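Side-chain contacts in 11R-lipoxygenase (Gersemia fruticosa, PDB 3VF1), which probably adds molecular oxygen to polyunsaturated fatty acids as a calcium-dependent lipoxygenase with one catalytic non-heme iron: residues A[463-466]-A[467-470]; A[503-506]-A[507-510]; A[532-536]-A[537-541]; A[552-556]-A[557-561]; A[565-568]-A[569-573]. All coordinates share one frame; numbering follows the deposited sequence.

Contact 1 of 5, residues A[463-466]-A[467-470]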
loop_
_atom_site.group_PDB
_atom_site.type_symbol
_atom_site.label_atom_id
_atom_site.label_comp_id
_atom_site.label_asym_id
_atom_site.label_seq_id
_atom_site.Cartn_x
_atom_site.Cartn_y
_atom_site.Cartn_z
ATOM N N LYS A 463 17.009 7.818 4.990
ATOM C CA LYS A 463 18.133 6.971 5.363
ATOM C C LYS A 463 17.969 5.559 4.812
ATOM O O LYS A 463 18.944 4.933 4.395
ATOM C CB LYS A 463 18.290 6.929 6.884
ATOM C CG LYS A 463 19.572 6.260 7.346
ATOM C CD LYS A 463 19.761 6.387 8.848
ATOM C CE LYS A 463 21.070 5.755 9.296
ATOM N NZ LYS A 463 21.244 5.810 10.771
ATOM N N HIS A 464 16.736 5.059 4.804
ATOM C CA HIS A 464 16.465 3.736 4.260
ATOM C C HIS A 464 16.537 3.748 2.738
ATOM O O HIS A 464 17.042 2.806 2.127
ATOM C CB HIS A 464 15.089 3.228 4.698
ATOM C CG HIS A 464 14.772 1.851 4.198
ATOM N ND1 HIS A 464 15.188 0.709 4.848
ATOM C CD2 HIS A 464 14.100 1.434 3.100
ATOM C CE1 HIS A 464 14.777 -0.351 4.177
ATOM N NE2 HIS A 464 14.114 0.061 3.112
ATOM N N TYR A 465 16.028 4.815 2.132
ATOM C CA TYR A 465 15.994 4.917 0.678
ATOM C C TYR A 465 17.399 4.919 0.090
ATOM O O TYR A 465 17.658 4.263 -0.915
ATOM C CB TYR A 465 15.248 6.178 0.238
ATOM C CG TYR A 465 15.102 6.285 -1.262
ATOM C CD1 TYR A 465 14.116 5.576 -1.937
ATOM C CD2 TYR A 465 15.954 7.088 -2.007
ATOM C CE1 TYR A 465 13.983 5.665 -3.308
ATOM C CE2 TYR A 465 15.828 7.184 -3.379
ATOM C CZ TYR A 465 14.840 6.471 -4.023
ATOM O OH TYR A 465 14.711 6.563 -5.389
ATOM N N ARG A 466 18.308 5.656 0.719
ATOM C CA ARG A 466 19.684 5.740 0.239
ATOM C C ARG A 466 20.308 4.367 0.003
ATOM O O ARG A 466 21.212 4.231 -0.819
ATOM C CB ARG A 466 20.552 6.530 1.222
ATOM C CG ARG A 466 20.416 8.037 1.096
ATOM C CD ARG A 466 21.571 8.760 1.771
ATOM N NE ARG A 466 21.547 8.631 3.226
ATOM C CZ ARG A 466 20.843 9.415 4.040
ATOM N NH1 ARG A 466 20.087 10.390 3.550
ATOM N NH2 ARG A 466 20.892 9.221 5.351
ATOM N N SER A 467 19.827 3.353 0.717
ATOM C CA SER A 467 20.416 2.020 0.639
ATOM C C SER A 467 19.486 0.977 0.021
ATOM O O SER A 467 19.882 -0.173 -0.168
ATOM C CB SER A 467 20.830 1.552 2.037
ATOM O OG SER A 467 21.868 2.360 2.565
ATOM N N VAL A 468 18.258 1.369 -0.297
ATOM C CA VAL A 468 17.273 0.406 -0.779
ATOM C C VAL A 468 17.488 0.042 -2.243
ATOM O O VAL A 468 17.870 0.883 -3.056
ATOM C CB VAL A 468 15.829 0.930 -0.610
ATOM C CG1 VAL A 468 15.510 1.993 -1.657
ATOM C CG2 VAL A 468 14.839 -0.218 -0.710
ATOM N N THR A 469 17.255 -1.225 -2.565
ATOM C CA THR A 469 17.193 -1.675 -3.949
ATOM C C THR A 469 15.975 -2.578 -4.097
ATOM O O THR A 469 15.351 -2.953 -3.107
ATOM C CB THR A 469 18.455 -2.453 -4.371
ATOM O OG1 THR A 469 18.364 -3.809 -3.917
ATOM C CG2 THR A 469 19.709 -1.804 -3.802
ATOM N N PHE A 470 15.640 -2.931 -5.331
ATOM C CA PHE A 470 14.464 -3.756 -5.583
ATOM C C PHE A 470 14.697 -5.232 -5.258
ATOM O O PHE A 470 13.766 -6.037 -5.313
ATOM C CB PHE A 470 13.990 -3.594 -7.029
ATOM C CG PHE A 470 12.912 -2.562 -7.195
ATOM C CD1 PHE A 470 13.229 -1.217 -7.301
ATOM C CD2 PHE A 470 11.581 -2.938 -7.235
ATOM C CE1 PHE A 470 12.234 -0.264 -7.447
ATOM C CE2 PHE A 470 10.583 -1.991 -7.381
ATOM C CZ PHE A 470 10.911 -0.653 -7.488
#
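Val468 packs against Tyr465 and His464 where helix 456-465 gives way to a loop. This is the tight part of the contact. Val468 CG1 sits between the backbone N and the carbonyl carbon (chi1 75°), which brings it 3.2 Å from Tyr465 O and 3.9 Å from Tyr465 CD1. Val468 CG2 lies 3.9 Å from His464 NE2, and these two side chains cross at about a right angle. A type I beta turn from Tyr465 to Val468 sets up the packing. Its closing bond runs from Val468 N to Tyr465 O at 3.0 Å. Ser467 N also bonds to His464 O, at 3.2 Å.

The solvent side is looser. Ser467 is exposed at the turn. Arg466 reaches away from the turn to a salt bridge with Asp176.

The rings are held from outside: Tyr465 OH bonds to Pro540 O, and His464 NE2 bonds to Arg395 NH1 on helix 369-410, which also carries the iron ligands His392 and His397. Because NH1 is a donor, NE2 probably accepts, consistent with a neutral imidazole protonated at ND1.

Contact 2 of 5, residues A[503-506]-A[507-510]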
loop_
_atom_site.group_PDB
_atom_site.type_symbol
_atom_site.label_atom_id
_atom_site.label_comp_id
_atom_site.label_asym_id
_atom_site.label_seq_id
_atom_site.Cartn_x
_atom_site.Cartn_y
_atom_site.Cartn_z
ATOM N N ILE A 503 -0.147 -14.516 -7.704
ATOM C CA ILE A 503 -0.120 -13.265 -8.452
ATOM C C ILE A 503 0.904 -13.343 -9.580
ATOM O O ILE A 503 0.693 -12.794 -10.660
ATOM C CB ILE A 503 0.221 -12.069 -7.547
ATOM C CG1 ILE A 503 -0.952 -11.763 -6.616
ATOM C CG2 ILE A 503 0.547 -10.840 -8.387
ATOM C CD1 ILE A 503 -0.635 -10.742 -5.543
ATOM N N HIS A 504 2.015 -14.024 -9.327
ATOM C CA HIS A 504 3.044 -14.189 -10.347
ATOM C C HIS A 504 2.493 -14.995 -11.514
ATOM O O HIS A 504 2.801 -14.719 -12.670
ATOM C CB HIS A 504 4.274 -14.891 -9.772
ATOM C CG HIS A 504 5.395 -15.031 -10.752
ATOM N ND1 HIS A 504 5.508 -16.107 -11.607
ATOM C CD2 HIS A 504 6.451 -14.227 -11.019
ATOM C CE1 HIS A 504 6.586 -15.961 -12.355
ATOM N NE2 HIS A 504 7.177 -14.829 -12.018
ATOM N N GLN A 505 1.675 -15.995 -11.202
ATOM C CA GLN A 505 1.061 -16.825 -12.228
ATOM C C GLN A 505 0.097 -16.000 -13.075
ATOM O O GLN A 505 0.075 -16.120 -14.299
ATOM C CB GLN A 505 0.319 -18.002 -11.591
ATOM C CG GLN A 505 -0.223 -18.999 -12.596
ATOM C CD GLN A 505 0.875 -19.634 -13.423
ATOM O OE1 GLN A 505 1.839 -20.172 -12.881
ATOM N NE2 GLN A 505 0.740 -19.565 -14.743
ATOM N N PHE A 506 -0.696 -15.159 -12.419
ATOM C CA PHE A 506 -1.668 -14.325 -13.116
ATOM C C PHE A 506 -0.985 -13.347 -14.065
ATOM O O PHE A 506 -1.362 -13.232 -15.229
ATOM C CB PHE A 506 -2.534 -13.559 -12.114
ATOM C CG PHE A 506 -3.387 -12.493 -12.743
ATOM C CD1 PHE A 506 -4.343 -12.822 -13.688
ATOM C CD2 PHE A 506 -3.237 -11.163 -12.385
ATOM C CE1 PHE A 506 -5.129 -11.847 -14.267
ATOM C CE2 PHE A 506 -4.023 -10.183 -12.961
ATOM C CZ PHE A 506 -4.969 -10.525 -13.903
ATOM N N VAL A 507 0.021 -12.641 -13.563
ATOM C CA VAL A 507 0.754 -11.680 -14.377
ATOM C C VAL A 507 1.410 -12.372 -15.565
ATOM O O VAL A 507 1.432 -11.835 -16.669
ATOM C CB VAL A 507 1.828 -10.948 -13.550
ATOM C CG1 VAL A 507 2.769 -10.167 -14.459
ATOM C CG2 VAL A 507 1.173 -10.023 -12.535
ATOM N N GLN A 508 1.936 -13.569 -15.338
ATOM C CA GLN A 508 2.580 -14.331 -16.400
ATOM C C GLN A 508 1.572 -14.724 -17.475
ATOM O O GLN A 508 1.866 -14.649 -18.667
ATOM C CB GLN A 508 3.248 -15.583 -15.832
ATOM C CG GLN A 508 4.007 -16.398 -16.866
ATOM C CD GLN A 508 4.790 -17.541 -16.248
ATOM O OE1 GLN A 508 4.278 -18.650 -16.097
ATOM N NE2 GLN A 508 6.039 -17.273 -15.887
ATOM N N ASP A 509 0.384 -15.143 -17.048
ATOM C CA ASP A 509 -0.667 -15.529 -17.981
ATOM C C ASP A 509 -1.049 -14.356 -18.876
ATOM O O ASP A 509 -1.138 -14.501 -20.094
ATOM C CB ASP A 509 -1.899 -16.037 -17.229
ATOM C CG ASP A 509 -1.665 -17.378 -16.562
ATOM O OD1 ASP A 509 -0.639 -18.024 -16.866
ATOM O OD2 ASP A 509 -2.511 -17.791 -15.740
ATOM N N ILE A 510 -1.269 -13.194 -18.270
ATOM C CA ILE A 510 -1.654 -12.002 -19.014
ATOM C C ILE A 510 -0.572 -11.611 -20.011
ATOM O O ILE A 510 -0.855 -11.357 -21.181
ATOM C CB ILE A 510 -1.912 -10.810 -18.073
ATOM C CG1 ILE A 510 -3.127 -11.085 -17.180
ATOM C CG2 ILE A 510 -2.120 -9.530 -18.873
ATOM C CD1 ILE A 510 -4.413 -11.341 -17.944
#
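Asp509 N donates to Gln505 O at 2.9 Å, and the side chains of the same two residues meet a second time. Gln505 NE2 donates to Asp509 OD1 at 3.0 Å. The oxygen lies close to the amide plane of Gln505. Seen from the acceptor, NE2 comes from the syn side, 32° out of the carboxylate plane. The amide and carboxylate planes are turned 51° apart. A bend at chi2 of Gln505 (61°) turns the amide forward, toward the next turn of the helix, where Asp509 OD1 lies. Asp509 OD2 has a salt bridge to Lys661, so the carboxylate is held at both oxygens.

The next pair, four residues apart again, is apolar. Ile510 CG1 lies over one face of the Phe506 ring, a CH-pi contact with CG1 4.0 Å from the ring centroid. The closest ring atom is Phe506 CE1, 3.6 Å from Ile510 CG1. Farther round, Ile503 CG2 and Val507 CG2 are 4.3 Å apart.

These i to i+4 pairs follow the turns of an ordinary alpha helix, 491-514. One side of it packs on helix 557-579 through Ile503, His504 and Val507. Phe506 stacks on Phe662 of helix 653-676, and Phe506 and Ile510 both touch Leu420 of helix 416-425.

Contact 3 of 5, residues A[532-536]-A[537-541]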
loop_
_atom_site.group_PDB
_atom_site.type_symbol
_atom_site.label_atom_id
_atom_site.label_comp_id
_atom_site.label_asym_id
_atom_site.label_seq_id
_atom_site.Cartn_x
_atom_site.Cartn_y
_atom_site.Cartn_z
ATOM N N ARG A 532 12.016 3.010 -18.578
ATOM C CA ARG A 532 13.107 3.974 -18.663
ATOM C C ARG A 532 12.795 5.219 -17.836
ATOM O O ARG A 532 13.689 5.827 -17.246
ATOM C CB ARG A 532 13.380 4.368 -20.117
ATOM C CG ARG A 532 14.462 5.432 -20.257
ATOM C CD ARG A 532 14.935 5.606 -21.696
ATOM N NE ARG A 532 13.860 6.023 -22.598
ATOM C CZ ARG A 532 13.215 5.219 -23.443
ATOM N NH1 ARG A 532 13.520 3.929 -23.536
ATOM N NH2 ARG A 532 12.253 5.713 -24.209
ATOM N N ASP A 533 11.522 5.595 -17.794
ATOM C CA ASP A 533 11.100 6.759 -17.027
ATOM C C ASP A 533 11.210 6.476 -15.530
ATOM O O ASP A 533 11.508 7.371 -14.737
ATOM C CB ASP A 533 9.666 7.144 -17.392
ATOM C CG ASP A 533 9.328 8.570 -17.005
ATOM O OD1 ASP A 533 10.257 9.332 -16.665
ATOM O OD2 ASP A 533 8.134 8.931 -17.056
ATOM N N LEU A 534 10.969 5.225 -15.147
ATOM C CA LEU A 534 11.101 4.808 -13.756
ATOM C C LEU A 534 12.563 4.800 -13.327
ATOM O O LEU A 534 12.905 5.278 -12.243
ATOM C CB LEU A 534 10.503 3.413 -13.562
ATOM C CG LEU A 534 8.987 3.306 -13.714
ATOM C CD1 LEU A 534 8.547 1.851 -13.687
ATOM C CD2 LEU A 534 8.284 4.103 -12.627
ATOM N N HIS A 535 13.423 4.256 -14.182
ATOM C CA HIS A 535 14.844 4.146 -13.876
ATOM C C HIS A 535 15.490 5.514 -13.691
ATOM O O HIS A 535 16.383 5.681 -12.861
ATOM C CB HIS A 535 15.567 3.391 -14.993
ATOM C CG HIS A 535 17.055 3.372 -14.840
ATOM N ND1 HIS A 535 17.722 2.377 -14.156
ATOM C CD2 HIS A 535 18.007 4.229 -15.277
ATOM C CE1 HIS A 535 19.019 2.620 -14.183
ATOM N NE2 HIS A 535 19.220 3.739 -14.857
ATOM N N GLU A 536 15.032 6.492 -14.465
ATOM C CA GLU A 536 15.659 7.810 -14.483
ATOM C C GLU A 536 15.044 8.772 -13.472
ATOM O O GLU A 536 15.762 9.466 -12.755
ATOM C CB GLU A 536 15.575 8.408 -15.889
ATOM C CG GLU A 536 16.351 7.618 -16.934
ATOM C CD GLU A 536 16.181 8.170 -18.336
ATOM O OE1 GLU A 536 15.310 9.046 -18.530
ATOM O OE2 GLU A 536 16.918 7.730 -19.243
ATOM N N ASN A 537 13.715 8.810 -13.415
ATOM C CA ASN A 537 13.018 9.768 -12.562
ATOM C C ASN A 537 12.255 9.125 -11.405
ATOM O O ASN A 537 12.082 9.740 -10.354
ATOM C CB ASN A 537 12.057 10.611 -13.402
ATOM C CG ASN A 537 12.756 11.327 -14.542
ATOM O OD1 ASN A 537 13.432 12.336 -14.334
ATOM N ND2 ASN A 537 12.595 10.810 -15.754
ATOM N N GLY A 538 11.798 7.892 -11.601
ATOM C CA GLY A 538 11.012 7.207 -10.592
ATOM C C GLY A 538 11.810 6.831 -9.358
ATOM O O GLY A 538 11.307 6.919 -8.235
ATOM N N TYR A 539 13.056 6.414 -9.558
ATOM C CA TYR A 539 13.877 5.922 -8.460
ATOM C C TYR A 539 15.318 6.398 -8.567
ATOM O O TYR A 539 16.216 5.607 -8.854
ATOM C CB TYR A 539 13.835 4.393 -8.425
ATOM C CG TYR A 539 12.432 3.839 -8.328
ATOM C CD1 TYR A 539 11.786 3.750 -7.103
ATOM C CD2 TYR A 539 11.753 3.415 -9.459
ATOM C CE1 TYR A 539 10.502 3.249 -7.007
ATOM C CE2 TYR A 539 10.468 2.911 -9.375
ATOM C CZ TYR A 539 9.847 2.831 -8.146
ATOM O OH TYR A 539 8.567 2.331 -8.058
ATOM N N PRO A 540 15.546 7.699 -8.331
ATOM C CA PRO A 540 16.907 8.246 -8.335
ATOM C C PRO A 540 17.794 7.533 -7.318
ATOM O O PRO A 540 17.321 7.169 -6.242
ATOM C CB PRO A 540 16.703 9.718 -7.956
ATOM C CG PRO A 540 15.346 9.783 -7.335
ATOM C CD PRO A 540 14.539 8.719 -7.996
ATOM N N ALA A 541 19.063 7.336 -7.664
ATOM C CA ALA A 541 19.973 6.539 -6.848
ATOM C C ALA A 541 20.071 7.045 -5.412
ATOM O O ALA A 541 20.192 6.252 -4.477
ATOM C CB ALA A 541 21.351 6.505 -7.488
#
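Asp533 and Asn537 are joined by a side-chain hydrogen bond one helical turn apart. Asn537 ND2 donates to Asp533 OD1 at 2.9 Å and meets that oxygen nearly end-on to its C-O bond. The carboxylate and amide planes are 79° apart, close to perpendicular. Asp533 OD1 also accepts from Trp167 NE1. Asp533 OD2 has a salt bridge to Arg409 and a bond to Asn410, so both oxygens of this buried carboxylate have donors, and Arg409 probably balances its charge.

Backbone bonds form the second group. Asp533 O takes two donors, Asn537 N at 2.9 Å and Gly538 N at 3.2 Å. The second spans five residues. It marks a wider pi-type turn at the C-terminal end of helix 525-538, where Tyr539 is the first residue to leave helical backbone angles. Tyr539 N makes a weak bond to Leu534 O at 2.9 Å.

Apolar packing is slighter. Leu534 and Tyr539 lie side by side and point the same way, with Leu534 CD2 4.1 Å from Tyr539 CE2. With CG anti to the carbonyl carbon (chi1 -56°), the Tyr539 ring passes Leu534 O, which is 3.5 Å from Tyr539 CD2. Tyr539 OH bonds to Met399 O on helix 369-410.

Contact 4 of 5, residues A[552-556]-A[557-561]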
loop_
_atom_site.group_PDB
_atom_site.type_symbol
_atom_site.label_atom_id
_atom_site.label_comp_id
_atom_site.label_asym_id
_atom_site.label_seq_id
_atom_site.Cartn_x
_atom_site.Cartn_y
_atom_site.Cartn_z
ATOM N N LYS A 552 17.117 -0.796 -16.902
ATOM C CA LYS A 552 17.175 0.284 -17.880
ATOM C C LYS A 552 16.238 -0.039 -19.038
ATOM O O LYS A 552 15.753 0.856 -19.729
ATOM C CB LYS A 552 18.601 0.458 -18.401
ATOM C CG LYS A 552 19.615 0.829 -17.333
ATOM C CD LYS A 552 21.018 0.987 -17.913
ATOM C CE LYS A 552 21.487 -0.281 -18.615
ATOM N NZ LYS A 552 21.232 -0.261 -20.087
ATOM N N SER A 553 15.991 -1.329 -19.239
ATOM C CA SER A 553 15.084 -1.792 -20.279
ATOM C C SER A 553 14.652 -3.222 -19.983
ATOM O O SER A 553 15.313 -3.933 -19.225
ATOM C CB SER A 553 15.764 -1.728 -21.648
ATOM O OG SER A 553 16.902 -2.574 -21.698
ATOM N N PHE A 554 13.540 -3.640 -20.579
ATOM C CA PHE A 554 13.079 -5.016 -20.461
ATOM C C PHE A 554 13.558 -5.816 -21.667
ATOM O O PHE A 554 13.153 -5.548 -22.797
ATOM C CB PHE A 554 11.552 -5.062 -20.366
ATOM C CG PHE A 554 11.010 -4.591 -19.046
ATOM C CD1 PHE A 554 11.522 -5.081 -17.855
ATOM C CD2 PHE A 554 9.991 -3.654 -18.994
ATOM C CE1 PHE A 554 11.025 -4.651 -16.639
ATOM C CE2 PHE A 554 9.491 -3.217 -17.780
ATOM C CZ PHE A 554 10.009 -3.716 -16.603
ATOM N N GLU A 555 14.420 -6.798 -21.420
ATOM C CA GLU A 555 15.030 -7.571 -22.498
ATOM C C GLU A 555 14.313 -8.897 -22.741
ATOM O O GLU A 555 14.508 -9.531 -23.778
ATOM C CB GLU A 555 16.508 -7.824 -22.197
ATOM C CG GLU A 555 17.323 -6.554 -22.021
ATOM C CD GLU A 555 17.268 -5.654 -23.241
ATOM O OE1 GLU A 555 17.569 -6.140 -24.352
ATOM O OE2 GLU A 555 16.918 -4.465 -23.092
ATOM N N ASN A 556 13.490 -9.318 -21.788
ATOM C CA ASN A 556 12.727 -10.554 -21.935
ATOM C C ASN A 556 11.415 -10.502 -21.162
ATOM O O ASN A 556 11.149 -9.541 -20.443
ATOM C CB ASN A 556 13.564 -11.755 -21.484
ATOM C CG ASN A 556 14.082 -11.608 -20.068
ATOM O OD1 ASN A 556 13.393 -11.946 -19.105
ATOM N ND2 ASN A 556 15.304 -11.106 -19.933
ATOM N N ARG A 557 10.598 -11.541 -21.316
ATOM C CA ARG A 557 9.281 -11.577 -20.692
ATOM C C ARG A 557 9.375 -11.836 -19.193
ATOM O O ARG A 557 8.551 -11.350 -18.420
ATOM C CB ARG A 557 8.412 -12.652 -21.346
ATOM C CG ARG A 557 8.068 -12.373 -22.798
ATOM C CD ARG A 557 7.049 -13.370 -23.326
ATOM N NE ARG A 557 7.544 -14.742 -23.269
ATOM C CZ ARG A 557 6.843 -15.808 -23.639
ATOM N NH1 ARG A 557 5.603 -15.671 -24.094
ATOM N NH2 ARG A 557 7.379 -17.016 -23.551
ATOM N N GLU A 558 10.385 -12.596 -18.782
ATOM C CA GLU A 558 10.541 -12.956 -17.377
ATOM C C GLU A 558 10.836 -11.729 -16.517
ATOM O O GLU A 558 10.273 -11.576 -15.436
ATOM C CB GLU A 558 11.640 -14.009 -17.205
ATOM C CG GLU A 558 11.239 -15.400 -17.677
ATOM C CD GLU A 558 11.058 -15.483 -19.185
ATOM O OE1 GLU A 558 11.789 -14.776 -19.915
ATOM O OE2 GLU A 558 10.184 -16.252 -19.640
ATOM N N GLU A 559 11.718 -10.858 -16.997
ATOM C CA GLU A 559 12.015 -9.612 -16.297
ATOM C C GLU A 559 10.756 -8.776 -16.145
ATOM O O GLU A 559 10.512 -8.188 -15.091
ATOM C CB GLU A 559 13.067 -8.800 -17.055
ATOM C CG GLU A 559 14.468 -9.383 -17.013
ATOM C CD GLU A 559 15.468 -8.537 -17.782
ATOM O OE1 GLU A 559 15.191 -7.337 -17.999
ATOM O OE2 GLU A 559 16.528 -9.074 -18.170
ATOM N N LEU A 560 9.960 -8.724 -17.208
ATOM C CA LEU A 560 8.737 -7.934 -17.218
ATOM C C LEU A 560 7.728 -8.473 -16.205
ATOM O O LEU A 560 7.118 -7.712 -15.456
ATOM C CB LEU A 560 8.124 -7.934 -18.619
ATOM C CG LEU A 560 6.806 -7.176 -18.778
ATOM C CD1 LEU A 560 6.954 -5.734 -18.320
ATOM C CD2 LEU A 560 6.335 -7.235 -20.221
ATOM N N VAL A 561 7.560 -9.791 -16.187
ATOM C CA VAL A 561 6.618 -10.425 -15.275
ATOM C C VAL A 561 7.016 -10.181 -13.821
ATOM O O VAL A 561 6.178 -9.829 -12.992
ATOM C CB VAL A 561 6.521 -11.943 -15.529
ATOM C CG1 VAL A 561 5.739 -12.626 -14.414
ATOM C CG2 VAL A 561 5.873 -12.211 -16.880
#
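Asn556 is the N-cap of helix 557-579, and its side chain bonds to Glu559 in the first turn. Asn556 CB lies 3.8 Å from Glu558 OE1. CG of Asn556 stands between the backbone N and the carbonyl carbon (chi1 56°), which turns the amide over the helix start. Asn556 OD1 accepts from Glu559 N at 2.9 Å, the capping bond. The donor approaches from above the carbonyl plane, 37° out of it. The other branch of the amide, ND2, points at the Glu559 carboxylate. Asn556 ND2 makes a weak bond to Glu559 OE2 at 3.0 Å. The two flat groups are nearly perpendicular, at 84°. Glu559 thus meets the cap twice, as donor through its backbone and as acceptor through its extended side chain.

Another first-turn N-H is met from outside: Arg557 N bonds to Asp518 OD1. An aspartate there would probably interact well with the positive end of the helix dipole. The Arg557 side chain reaches Tyr515 O through NH1.

The buried side belongs to Phe554 and Leu560. Phe554 also packs on Ile527 and Ile531 of helix 525-538, which joins that helix to the start of helix 557-579. The Phe554 and Leu560 side chains cross at about a right angle. Leu560 CD1 sits over one ring face, a CH-pi contact, 3.9 Å from the Phe554 centroid and 3.6 Å from Phe554 CE2.

Contact 5 of 5, residues A[565-568]-A[569-573]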
loop_
_atom_site.group_PDB
_atom_site.type_symbol
_atom_site.label_atom_id
_atom_site.label_comp_id
_atom_site.label_asym_id
_atom_site.label_seq_id
_atom_site.Cartn_x
_atom_site.Cartn_y
_atom_site.Cartn_z
ATOM N N THR A 565 4.922 -8.265 -11.006
ATOM C CA THR A 565 4.488 -9.051 -9.860
ATOM C C THR A 565 4.777 -8.280 -8.576
ATOM O O THR A 565 3.950 -8.238 -7.664
ATOM C CB THR A 565 5.201 -10.415 -9.806
ATOM O OG1 THR A 565 4.822 -11.204 -10.943
ATOM C CG2 THR A 565 4.835 -11.168 -8.538
ATOM N N VAL A 566 5.956 -7.669 -8.513
ATOM C CA VAL A 566 6.343 -6.852 -7.370
ATOM C C VAL A 566 5.336 -5.732 -7.132
ATOM O O VAL A 566 4.931 -5.485 -5.998
ATOM C CB VAL A 566 7.743 -6.232 -7.570
ATOM C CG1 VAL A 566 7.963 -5.069 -6.610
ATOM C CG2 VAL A 566 8.824 -7.287 -7.392
ATOM N N VAL A 567 4.935 -5.059 -8.205
ATOM C CA VAL A 567 4.027 -3.924 -8.097
ATOM C C VAL A 567 2.648 -4.356 -7.606
ATOM O O VAL A 567 2.103 -3.774 -6.669
ATOM C CB VAL A 567 3.873 -3.195 -9.446
ATOM C CG1 VAL A 567 2.840 -2.081 -9.338
ATOM C CG2 VAL A 567 5.208 -2.636 -9.902
ATOM N N VAL A 568 2.085 -5.376 -8.244
ATOM C CA VAL A 568 0.751 -5.851 -7.894
ATOM C C VAL A 568 0.718 -6.378 -6.462
ATOM O O VAL A 568 -0.242 -6.147 -5.724
ATOM C CB VAL A 568 0.280 -6.966 -8.854
ATOM C CG1 VAL A 568 -1.035 -7.568 -8.373
ATOM C CG2 VAL A 568 0.133 -6.424 -10.265
ATOM N N PHE A 569 1.773 -7.086 -6.070
ATOM C CA PHE A 569 1.848 -7.667 -4.736
ATOM C C PHE A 569 1.974 -6.592 -3.661
ATOM O O PHE A 569 1.342 -6.680 -2.612
ATOM C CB PHE A 569 3.033 -8.627 -4.640
ATOM C CG PHE A 569 3.229 -9.206 -3.270
ATOM C CD1 PHE A 569 2.583 -10.375 -2.898
ATOM C CD2 PHE A 569 4.056 -8.582 -2.352
ATOM C CE1 PHE A 569 2.759 -10.909 -1.638
ATOM C CE2 PHE A 569 4.236 -9.115 -1.087
ATOM C CZ PHE A 569 3.588 -10.278 -0.731
ATOM N N THR A 570 2.790 -5.577 -3.928
ATOM C CA THR A 570 3.046 -4.522 -2.953
ATOM C C THR A 570 1.843 -3.595 -2.792
ATOM O O THR A 570 1.538 -3.148 -1.684
ATOM C CB THR A 570 4.278 -3.683 -3.339
ATOM O OG1 THR A 570 5.445 -4.512 -3.334
ATOM C CG2 THR A 570 4.479 -2.533 -2.361
ATOM N N CYS A 571 1.165 -3.304 -3.897
ATOM C CA CYS A 571 0.020 -2.400 -3.869
ATOM C C CYS A 571 -1.197 -3.048 -3.212
ATOM O O CYS A 571 -2.074 -2.353 -2.694
ATOM C CB CYS A 571 -0.343 -1.949 -5.285
ATOM S SG CYS A 571 0.883 -0.881 -6.071
ATOM N N SER A 572 -1.252 -4.376 -3.235
ATOM C CA SER A 572 -2.393 -5.094 -2.677
ATOM C C SER A 572 -2.062 -5.783 -1.352
ATOM O O SER A 572 -2.494 -5.334 -0.290
ATOM C CB SER A 572 -2.933 -6.115 -3.686
ATOM O OG SER A 572 -1.946 -7.066 -4.046
ATOM N N CYS A 573 -1.292 -6.864 -1.421
ATOM C CA CYS A 573 -1.048 -7.713 -0.256
ATOM C C CYS A 573 -0.173 -7.044 0.804
ATOM O O CYS A 573 -0.587 -6.903 1.956
ATOM C CB CYS A 573 -0.413 -9.033 -0.695
ATOM S SG CYS A 573 -1.475 -10.038 -1.742
#
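Thr570 folds its hydroxyl back onto Val566 O, one turn earlier in helix 557-579. This stretch of the helix is buried, and the helix also carries the iron ligands His575 and Asn579. It widens into a pi-type turn at 570-573. The Thr570 side chain is about 6 Å from that of His575.

OG1 of Thr570 stands beside its own backbone N (chi1 -63°), which lets it donate to Val566 O at 2.9 Å. Thr570 N bonds to the same oxygen at 3.0 Å. The two donors arrive from opposite faces of the carbonyl plane. The buried hydroxyl thus has an acceptor within its own helix.

Ser572 uses a different rotamer for a similar end. With chi1 at 60°, Ser572 OG swings back to Val568 O, to which it donates at 2.6 Å. A weak bond from Ser572 N meets the same carbonyl.

Val567 CG1 lies 4.0 Å from Cys571 SG, an apolar contact along the helix side that faces helix 369-410. The Phe569 ring meets Trp500 of helix 491-514 edge-to-face. Phe569 CB stays close to the helix, 3.2 Å from Thr565 O. One face of the Phe569 ring carries Cys573 CB, 3.8 Å above the plane and offset toward the rim.

All five contacts are local and follow one another in series along the chain; none nests or crosses. Contact 1 closes the turn after helix 456-465. Contact 2 lies within helix 491-514. Contact 3 ends helix 525-538, contact 4 opens helix 557-579, and contact 5 lies farther along that same helix. In space they join up. Contact 1 meets contact 3 where the Phe470 ring packs against Tyr539, and it reaches contact 5 through Phe470 and Val566. Contact 2 packs on contacts 4 and 5, which binds helix 491-514 to helix 557-579. His535 of contact 3 touches Lys552 of contact 4.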